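PDB 6MLY: bifunctional GH43-CE protein from Bacteroides eggerthii, which probably hydrolyses xylan 1,4-beta-xylosidic linkages with its family 43 glycoside hydrolase domain, and also carries a carbohydrate esterase domain. Local coordinates for residues 36-41 and 100-105; 40-45 and 255-260; 261-266 and 279-284. All coordinates share one frame; numbering follows the deposited sequence.

In the fold
The three contacts all fall within the glycoside hydrolase family 43 region, whose fold in this family is a five-bladed beta-propeller. Interactions 1 and 2 join separate sheets; interaction 3 lies inside the sheet that interaction 2 reaches. Interaction 1 sets strand 34-38 beside strand 99-103 of a second sheet. Interaction 2, its centre about 8 Å away, starts from the neighbouring strand 41-45 and reaches the end of strand 250-256, more than 200 residues later, so that sheets distant in sequence become neighbours. Interaction 3, centred about 11 Å from interaction 2, is the hairpin that follows strand 250-256. Interactions 1 and 3, with centres about 18 Å apart, do not touch. The salt bridge from Arg37 to Asp256 links interactions 1 and 2.

Interaction 1. Residues 36-41 and 100-105; sequences LRVGDT and LRYHEG
The ring of Tyr102 receives Val38 on one face: CG1 of Val38 stands over the ring centre, 3.7 Å above its plane and only 12° off the ring normal, a CH-pi contact. The Val38 torsion, with CG1 anti to the backbone N (chi1 -170°), directs CG1 over the ring centre and CG2 to the near end of the ring, 3.9 Å from Tyr102 CG. The second flat group, the guanidinium of Arg37, turns its edge back on its own turn: NH1 donates to Gly39 O at 2.7 Å, nearly in the guanidinium plane and on a carbonyl lone pair, tying the type II' turn from Val38 to Thr41 to the strand before it. Its NH2 forms a salt bridge with Asp256.

Next to the tyrosine, Leu36 packs on backbone and on Leu100. Its CD2 lies 3.3 Å from Arg101 C and meets Leu100 CG at 3.6 Å; the two leucine side chains cross at about a right angle.

Segments 36-38 and 100-103 run at 29° to one another, their axes 7.6 Å apart. Side chains thus join the first two four-stranded sheets, probably adjacent propeller blades. Tyr43 of strand 41-45 packs on both leucines, Tyr107 of strand 106-113 touches Val38 and meets the Tyr102 ring, and Arg101 turns away, NH2 bonding Leu204 O of strand 203-207 and NE bonding Phe146 O of strand 145-148.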
# COMPACT_ATOMS: atom_id res chain seq x y z
N LEU A 36 1.65 -18.74 -27.29
CA LEU A 36 1.78 -19.23 -28.65
C LEU A 36 1.14 -18.24 -29.61
O LEU A 36 0.40 -17.32 -29.20
CB LEU A 36 1.16 -20.63 -28.77
CG LEU A 36 -0.32 -20.79 -28.40
CD1 LEU A 36 -1.23 -20.17 -29.44
CD2 LEU A 36 -0.67 -22.25 -28.21
N ARG A 37 1.47 -18.44 -30.90
CA ARG A 37 0.94 -17.69 -32.01
C ARG A 37 0.08 -18.62 -32.86
O ARG A 37 0.33 -19.82 -32.91
CB ARG A 37 2.10 -17.12 -32.85
CG ARG A 37 1.65 -16.28 -34.03
CD ARG A 37 2.79 -15.45 -34.60
NE ARG A 37 3.75 -16.26 -35.32
CZ ARG A 37 3.52 -16.79 -36.51
NH1 ARG A 37 2.39 -16.52 -37.14
NH2 ARG A 37 4.42 -17.59 -37.07
N VAL A 38 -0.95 -18.07 -33.49
CA VAL A 38 -1.76 -18.78 -34.47
C VAL A 38 -2.19 -17.75 -35.52
O VAL A 38 -3.22 -17.09 -35.37
CB VAL A 38 -2.98 -19.48 -33.83
CG1 VAL A 38 -3.67 -20.40 -34.83
CG2 VAL A 38 -2.63 -20.24 -32.56
N GLY A 39 -1.38 -17.62 -36.56
CA GLY A 39 -1.62 -16.67 -37.61
C GLY A 39 -1.14 -15.30 -37.19
O GLY A 39 0.05 -15.11 -36.97
N ASP A 40 -2.10 -14.37 -37.07
CA ASP A 40 -1.88 -12.97 -36.70
C ASP A 40 -2.17 -12.75 -35.21
O ASP A 40 -1.89 -11.67 -34.67
CB ASP A 40 -2.75 -12.05 -37.57
CG ASP A 40 -2.27 -11.93 -39.02
OD1 ASP A 40 -3.04 -12.32 -39.93
OD2 ASP A 40 -1.14 -11.44 -39.22
N THR A 41 -2.73 -13.78 -34.55
CA THR A 41 -3.14 -13.72 -33.14
C THR A 41 -2.04 -14.29 -32.24
O THR A 41 -1.27 -15.14 -32.66
CB THR A 41 -4.42 -14.52 -32.92
OG1 THR A 41 -5.36 -14.16 -33.93
CG2 THR A 41 -5.03 -14.29 -31.55
N LEU A 100 0.15 -24.26 -22.82
CA LEU A 100 -0.80 -23.88 -23.89
C LEU A 100 -0.21 -24.25 -25.26
O LEU A 100 0.88 -23.79 -25.60
CB LEU A 100 -1.09 -22.38 -23.79
CG LEU A 100 -1.95 -21.80 -24.92
CD1 LEU A 100 -3.32 -22.45 -24.96
CD2 LEU A 100 -2.08 -20.29 -24.78
N ARG A 101 -0.96 -25.05 -26.03
CA ARG A 101 -0.55 -25.52 -27.37
C ARG A 101 -1.71 -25.39 -28.36
O ARG A 101 -2.88 -25.30 -27.95
CB ARG A 101 -0.12 -26.99 -27.35
CG ARG A 101 1.05 -27.30 -26.44
CD ARG A 101 2.32 -26.59 -26.85
NE ARG A 101 3.47 -27.15 -26.13
CZ ARG A 101 4.73 -26.55 -26.04
NH1 ARG A 101 5.02 -25.36 -26.60
NH2 ARG A 101 5.70 -27.31 -25.62
N TYR A 102 -1.37 -25.41 -29.65
CA TYR A 102 -2.32 -25.47 -30.76
C TYR A 102 -1.82 -26.46 -31.80
O TYR A 102 -0.74 -26.26 -32.36
CB TYR A 102 -2.47 -24.11 -31.45
CG TYR A 102 -3.27 -24.12 -32.73
CD1 TYR A 102 -2.65 -24.21 -33.97
CD2 TYR A 102 -4.65 -24.01 -32.70
CE1 TYR A 102 -3.39 -24.18 -35.14
CE2 TYR A 102 -5.40 -23.99 -33.86
CZ TYR A 102 -4.77 -24.07 -35.09
OH TYR A 102 -5.52 -24.04 -36.22
N HIS A 103 -2.62 -27.49 -32.07
CA HIS A 103 -2.22 -28.59 -32.94
C HIS A 103 -3.41 -29.02 -33.81
O HIS A 103 -4.47 -29.35 -33.28
CB HIS A 103 -1.70 -29.76 -32.09
CG HIS A 103 -1.27 -30.93 -32.91
ND1 HIS A 103 -2.15 -31.92 -33.30
CD2 HIS A 103 -0.07 -31.24 -33.44
CE1 HIS A 103 -1.50 -32.81 -34.01
NE2 HIS A 103 -0.23 -32.42 -34.12
N GLU A 104 -3.21 -28.97 -35.13
CA GLU A 104 -4.16 -29.46 -36.14
C GLU A 104 -5.60 -29.08 -35.78
O GLU A 104 -6.49 -29.93 -35.72
CB GLU A 104 -3.96 -30.97 -36.35
CG GLU A 104 -2.92 -31.27 -37.41
CD GLU A 104 -2.74 -32.74 -37.73
OE1 GLU A 104 -2.27 -33.47 -36.83
OE2 GLU A 104 -3.07 -33.16 -38.87
N GLY A 105 -5.79 -27.78 -35.52
CA GLY A 105 -7.11 -27.16 -35.41
C GLY A 105 -7.65 -27.12 -33.98
O GLY A 105 -8.74 -26.57 -33.77

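Interaction 2. Residues 40-45 and 255-260; sequences DTYYMS and VDTPDG
Tyr42 carries this contact, reaching from strand 41-45 to the end of strand 250-256 with the edge and hydroxyl of its ring. At the edge, near the ring plane, CE2 of Tyr42 lies 3.7 Å from Val255 CG2 and 3.5 Å from Asp256 O. Further along, the hydroxyl end arrives beside Thr257 and Pro258, with Tyr42 OH 3.2 Å from Thr257 CG2 and 3.6 Å from Pro258 CD. The phenol therefore lies along the outgoing chain from Val255 to Pro258. Val255 can meet it because CG2 is anti to the backbone N, while CG1 takes the place between N and the carbonyl carbon (chi1 55°).

One shell out, the type I turn from Thr257 to Gly260 fixes the far wall. Gly260 N donates to Thr257 O at 2.7 Å. Thr257 OG1, between the backbone N and the carbonyl carbon (chi1 64°), accepts from Arg261 N, and CG2, on the other branch, meets Tyr42 OH. Asp256 is positioned by its salt bridge to Arg37, whose side chain also packs on Tyr42 and Pro258.

The contact joins the N-terminal sheet to the sheet of residues 250-282, consistent with ring closure between the first and last blades of a propeller. Strand 41-45 lies between strands 34-38 and 56-60; across the contact, strand 250-256 is the edge of its sheet, backed by strand 262-269, from which Tyr265 touches Val255 and Phe263 touches Thr257.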
# COMPACT_ATOMS: atom_id res chain seq x y z
N ASP A 40 -2.10 -14.37 -37.07
CA ASP A 40 -1.88 -12.97 -36.70
C ASP A 40 -2.17 -12.75 -35.21
O ASP A 40 -1.89 -11.67 -34.67
CB ASP A 40 -2.75 -12.05 -37.57
CG ASP A 40 -2.27 -11.93 -39.02
OD1 ASP A 40 -3.04 -12.32 -39.93
OD2 ASP A 40 -1.14 -11.44 -39.22
N THR A 41 -2.73 -13.78 -34.55
CA THR A 41 -3.14 -13.72 -33.14
C THR A 41 -2.04 -14.29 -32.24
O THR A 41 -1.27 -15.14 -32.66
CB THR A 41 -4.42 -14.52 -32.92
OG1 THR A 41 -5.36 -14.16 -33.93
CG2 THR A 41 -5.03 -14.29 -31.55
N TYR A 42 -1.99 -13.80 -31.00
CA TYR A 42 -1.17 -14.38 -29.94
C TYR A 42 -2.08 -14.82 -28.79
O TYR A 42 -3.10 -14.19 -28.54
CB TYR A 42 -0.12 -13.38 -29.44
CG TYR A 42 0.90 -12.96 -30.46
CD1 TYR A 42 0.72 -11.82 -31.23
CD2 TYR A 42 2.07 -13.69 -30.65
CE1 TYR A 42 1.66 -11.42 -32.17
CE2 TYR A 42 3.02 -13.30 -31.58
CZ TYR A 42 2.81 -12.17 -32.35
OH TYR A 42 3.74 -11.77 -33.27
N TYR A 43 -1.72 -15.91 -28.12
CA TYR A 43 -2.48 -16.41 -26.99
C TYR A 43 -1.53 -16.78 -25.85
O TYR A 43 -0.37 -17.09 -26.09
CB TYR A 43 -3.33 -17.61 -27.38
CG TYR A 43 -4.57 -17.27 -28.17
CD1 TYR A 43 -5.62 -16.59 -27.59
CD2 TYR A 43 -4.69 -17.64 -29.50
CE1 TYR A 43 -6.76 -16.27 -28.30
CE2 TYR A 43 -5.83 -17.33 -30.23
CZ TYR A 43 -6.86 -16.64 -29.63
OH TYR A 43 -7.98 -16.34 -30.35
N MET A 44 -2.05 -16.75 -24.63
CA MET A 44 -1.25 -16.90 -23.43
C MET A 44 -2.14 -17.33 -22.26
O MET A 44 -3.08 -16.62 -21.90
CB MET A 44 -0.55 -15.58 -23.10
CG MET A 44 0.03 -15.53 -21.70
SD MET A 44 -0.01 -13.87 -21.01
CE MET A 44 -0.71 -14.23 -19.40
N SER A 45 -1.83 -18.51 -21.70
CA SER A 45 -2.39 -18.98 -20.43
C SER A 45 -1.53 -18.43 -19.28
O SER A 45 -0.50 -17.80 -19.51
CB SER A 45 -2.48 -20.49 -20.40
OG SER A 45 -1.19 -21.08 -20.36
N VAL A 255 8.53 -17.16 -28.65
CA VAL A 255 7.43 -16.85 -29.54
C VAL A 255 7.98 -16.02 -30.70
O VAL A 255 8.83 -15.17 -30.50
CB VAL A 255 6.28 -16.10 -28.84
CG1 VAL A 255 6.77 -14.83 -28.15
CG2 VAL A 255 5.16 -15.78 -29.81
N ASP A 256 7.46 -16.29 -31.90
CA ASP A 256 7.91 -15.66 -33.12
C ASP A 256 6.78 -14.75 -33.62
O ASP A 256 5.65 -14.86 -33.18
CB ASP A 256 8.32 -16.70 -34.16
CG ASP A 256 7.20 -17.62 -34.64
OD1 ASP A 256 6.28 -17.91 -33.84
OD2 ASP A 256 7.26 -18.04 -35.82
N THR A 257 7.14 -13.85 -34.54
CA THR A 257 6.19 -12.97 -35.22
C THR A 257 6.03 -13.46 -36.66
O THR A 257 6.95 -14.05 -37.21
CB THR A 257 6.65 -11.51 -35.18
OG1 THR A 257 7.87 -11.40 -35.91
CG2 THR A 257 6.85 -10.99 -33.77
N PRO A 258 4.87 -13.20 -37.32
CA PRO A 258 4.68 -13.62 -38.71
C PRO A 258 5.81 -13.19 -39.66
O PRO A 258 6.09 -13.90 -40.63
CB PRO A 258 3.35 -12.96 -39.13
CG PRO A 258 3.00 -12.00 -38.01
CD PRO A 258 3.69 -12.53 -36.77
N ASP A 259 6.46 -12.05 -39.38
CA ASP A 259 7.54 -11.53 -40.22
C ASP A 259 8.90 -12.10 -39.78
O ASP A 259 9.91 -11.84 -40.42
CB ASP A 259 7.56 -10.00 -40.22
CG ASP A 259 7.89 -9.40 -38.86
OD1 ASP A 259 6.99 -9.41 -37.99
OD2 ASP A 259 9.03 -8.94 -38.68
N GLY A 260 8.91 -12.86 -38.68
CA GLY A 260 10.03 -13.75 -38.35
C GLY A 260 10.95 -13.21 -37.26
O GLY A 260 12.02 -13.77 -37.04

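Interaction 3. Residues 261-266 and 279-284; sequences RWFAYL and LVPVEW
A beta hairpin of the family 43 domain, strands 262-269 and 275-282, is built around this contact, in which Ala264 and Val280 form the central antiparallel hydrogen-bonded pair. Ala264 N donates to Val280 O at 2.8 Å, in the carbonyl plane, and Val280 N returns a bond to Ala264 O at 3.1 Å. Non-hydrogen-bonded pairs lie on either side: Phe263 with Pro281 and Tyr265 with Leu279. Their side chains occupy one face of the sheet, where Leu279 CD2 rests 3.8 Å from Tyr265 CB. On the other face Val282 puts CB against Trp262 CB at 3.7 Å and CG2 toward Ala264 CB at 4.0 Å.

At the open end of the hairpin two indoles meet. Trp284 sets its edge on the face of Trp262, in a T-shaped stack with the planes at 87° and the five-membered rings 4.5 Å apart between centroids. Its NE1 lies above the Trp262 plane, displaced toward the rim, while Trp262 CD1 lies in the plane of the Trp284 ring. In Trp262, CG is anti to the carbonyl carbon (chi1 -72°), which lays the indole toward strand 250-256 and presents one face to Trp284. An alanine in place of Trp262 is likely to leave the NE1 edge of Trp284 without the ring face it rests on and to lose the indole's packing on Leu254 and Asp256. A water 2.8 Å from Val282 O may also bridge to Trp262 O.

Outside the hairpin, Tyr265 OH is held by Gln203, and Tyr212 meets Trp284 edge-to-face. The chemistry is thus divided: backbone bonds set the register in the middle, whereas at the end the N-H edge of one indole probably gains from the electron-rich face of the other.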
# COMPACT_ATOMS: atom_id res chain seq x y z
N ARG A 261 10.53 -12.14 -36.57
CA ARG A 261 11.26 -11.64 -35.40
C ARG A 261 10.98 -12.56 -34.20
O ARG A 261 9.86 -13.03 -34.04
CB ARG A 261 10.84 -10.20 -35.06
CG ARG A 261 11.32 -9.15 -36.05
CD ARG A 261 10.63 -7.82 -35.83
NE ARG A 261 9.20 -7.92 -36.10
CZ ARG A 261 8.29 -7.06 -35.66
NH1 ARG A 261 8.64 -6.07 -34.85
NH2 ARG A 261 7.03 -7.21 -36.02
N TRP A 262 12.01 -12.78 -33.37
CA TRP A 262 11.89 -13.66 -32.21
C TRP A 262 11.94 -12.85 -30.90
O TRP A 262 12.58 -11.78 -30.80
CB TRP A 262 12.96 -14.75 -32.26
CG TRP A 262 12.69 -15.79 -33.31
CD1 TRP A 262 13.08 -15.75 -34.61
CD2 TRP A 262 11.97 -17.02 -33.14
NE1 TRP A 262 12.66 -16.87 -35.27
CE2 TRP A 262 11.97 -17.67 -34.39
CE3 TRP A 262 11.33 -17.64 -32.06
CZ2 TRP A 262 11.35 -18.90 -34.59
CZ3 TRP A 262 10.72 -18.86 -32.26
CH2 TRP A 262 10.73 -19.48 -33.51
N PHE A 263 11.24 -13.38 -29.90
CA PHE A 263 11.13 -12.83 -28.56
C PHE A 263 11.13 -13.97 -27.54
O PHE A 263 10.71 -15.08 -27.86
CB PHE A 263 9.85 -11.99 -28.44
CG PHE A 263 9.85 -10.72 -29.25
CD1 PHE A 263 9.40 -10.70 -30.56
CD2 PHE A 263 10.31 -9.53 -28.69
CE1 PHE A 263 9.41 -9.52 -31.29
CE2 PHE A 263 10.32 -8.36 -29.43
CZ PHE A 263 9.87 -8.36 -30.73
N ALA A 264 11.61 -13.68 -26.33
CA ALA A 264 11.49 -14.57 -25.18
C ALA A 264 10.52 -13.95 -24.18
O ALA A 264 10.79 -12.87 -23.66
CB ALA A 264 12.84 -14.78 -24.55
N TYR A 265 9.38 -14.62 -23.94
CA TYR A 265 8.43 -14.17 -22.91
C TYR A 265 8.89 -14.73 -21.56
O TYR A 265 9.08 -15.94 -21.43
CB TYR A 265 6.99 -14.54 -23.27
CG TYR A 265 6.68 -16.01 -23.36
CD1 TYR A 265 6.27 -16.73 -22.25
CD2 TYR A 265 6.76 -16.68 -24.57
CE1 TYR A 265 5.97 -18.08 -22.33
CE2 TYR A 265 6.47 -18.03 -24.67
CZ TYR A 265 6.07 -18.73 -23.55
OH TYR A 265 5.77 -20.06 -23.65
N LEU A 266 9.11 -13.81 -20.60
CA LEU A 266 9.65 -14.09 -19.26
C LEU A 266 8.96 -13.18 -18.24
O LEU A 266 8.19 -12.30 -18.61
CB LEU A 266 11.16 -13.83 -19.26
CG LEU A 266 11.98 -14.51 -20.35
CD1 LEU A 266 13.33 -13.83 -20.51
CD2 LEU A 266 12.16 -15.99 -20.05
N LEU A 279 9.20 -9.07 -22.29
CA LEU A 279 9.54 -9.53 -23.63
C LEU A 279 10.95 -9.05 -23.98
O LEU A 279 11.24 -7.86 -23.88
CB LEU A 279 8.50 -9.00 -24.62
CG LEU A 279 7.14 -9.71 -24.60
CD1 LEU A 279 6.17 -9.04 -25.56
CD2 LEU A 279 7.30 -11.18 -24.94
N VAL A 280 11.80 -9.99 -24.41
CA VAL A 280 13.20 -9.74 -24.80
C VAL A 280 13.37 -10.11 -26.26
O VAL A 280 12.97 -11.20 -26.66
CB VAL A 280 14.18 -10.54 -23.92
CG1 VAL A 280 15.63 -10.27 -24.30
CG2 VAL A 280 13.96 -10.29 -22.43
N PRO A 281 13.97 -9.25 -27.12
CA PRO A 281 14.29 -9.63 -28.50
C PRO A 281 15.31 -10.78 -28.55
O PRO A 281 16.20 -10.85 -27.70
CB PRO A 281 14.89 -8.37 -29.14
CG PRO A 281 14.48 -7.24 -28.21
CD PRO A 281 14.36 -7.86 -26.83
N VAL A 282 15.17 -11.66 -29.54
CA VAL A 282 16.03 -12.84 -29.67
C VAL A 282 16.68 -12.83 -31.06
O VAL A 282 16.03 -12.54 -32.06
CB VAL A 282 15.24 -14.13 -29.41
CG1 VAL A 282 16.10 -15.37 -29.59
CG2 VAL A 282 14.60 -14.12 -28.03
N GLU A 283 17.98 -13.16 -31.09
CA GLU A 283 18.78 -13.35 -32.31
C GLU A 283 19.32 -14.79 -32.30
O GLU A 283 19.32 -15.43 -31.25
CB GLU A 283 19.91 -12.32 -32.38
CG GLU A 283 19.46 -10.88 -32.19
CD GLU A 283 18.53 -10.32 -33.26
OE1 GLU A 283 18.56 -10.84 -34.41
OE2 GLU A 283 17.78 -9.37 -32.95
N TRP A 284 19.80 -15.28 -33.45
CA TRP A 284 20.23 -16.69 -33.56
C TRP A 284 21.73 -16.80 -33.87
O TRP A 284 22.31 -15.82 -34.70
CB TRP A 284 19.37 -17.43 -34.59
CG TRP A 284 17.96 -17.65 -34.14
CD1 TRP A 284 16.87 -16.91 -34.47
CD2 TRP A 284 17.49 -18.67 -33.23
NE1 TRP A 284 15.75 -17.40 -33.84
CE2 TRP A 284 16.10 -18.47 -33.07
CE3 TRP A 284 18.11 -19.72 -32.54
CZ2 TRP A 284 15.32 -19.29 -32.26
CZ3 TRP A 284 17.33 -20.53 -31.73
CH2 TRP A 284 15.96 -20.32 -31.60
O HOH W 1 14.50 -10.31 -32.93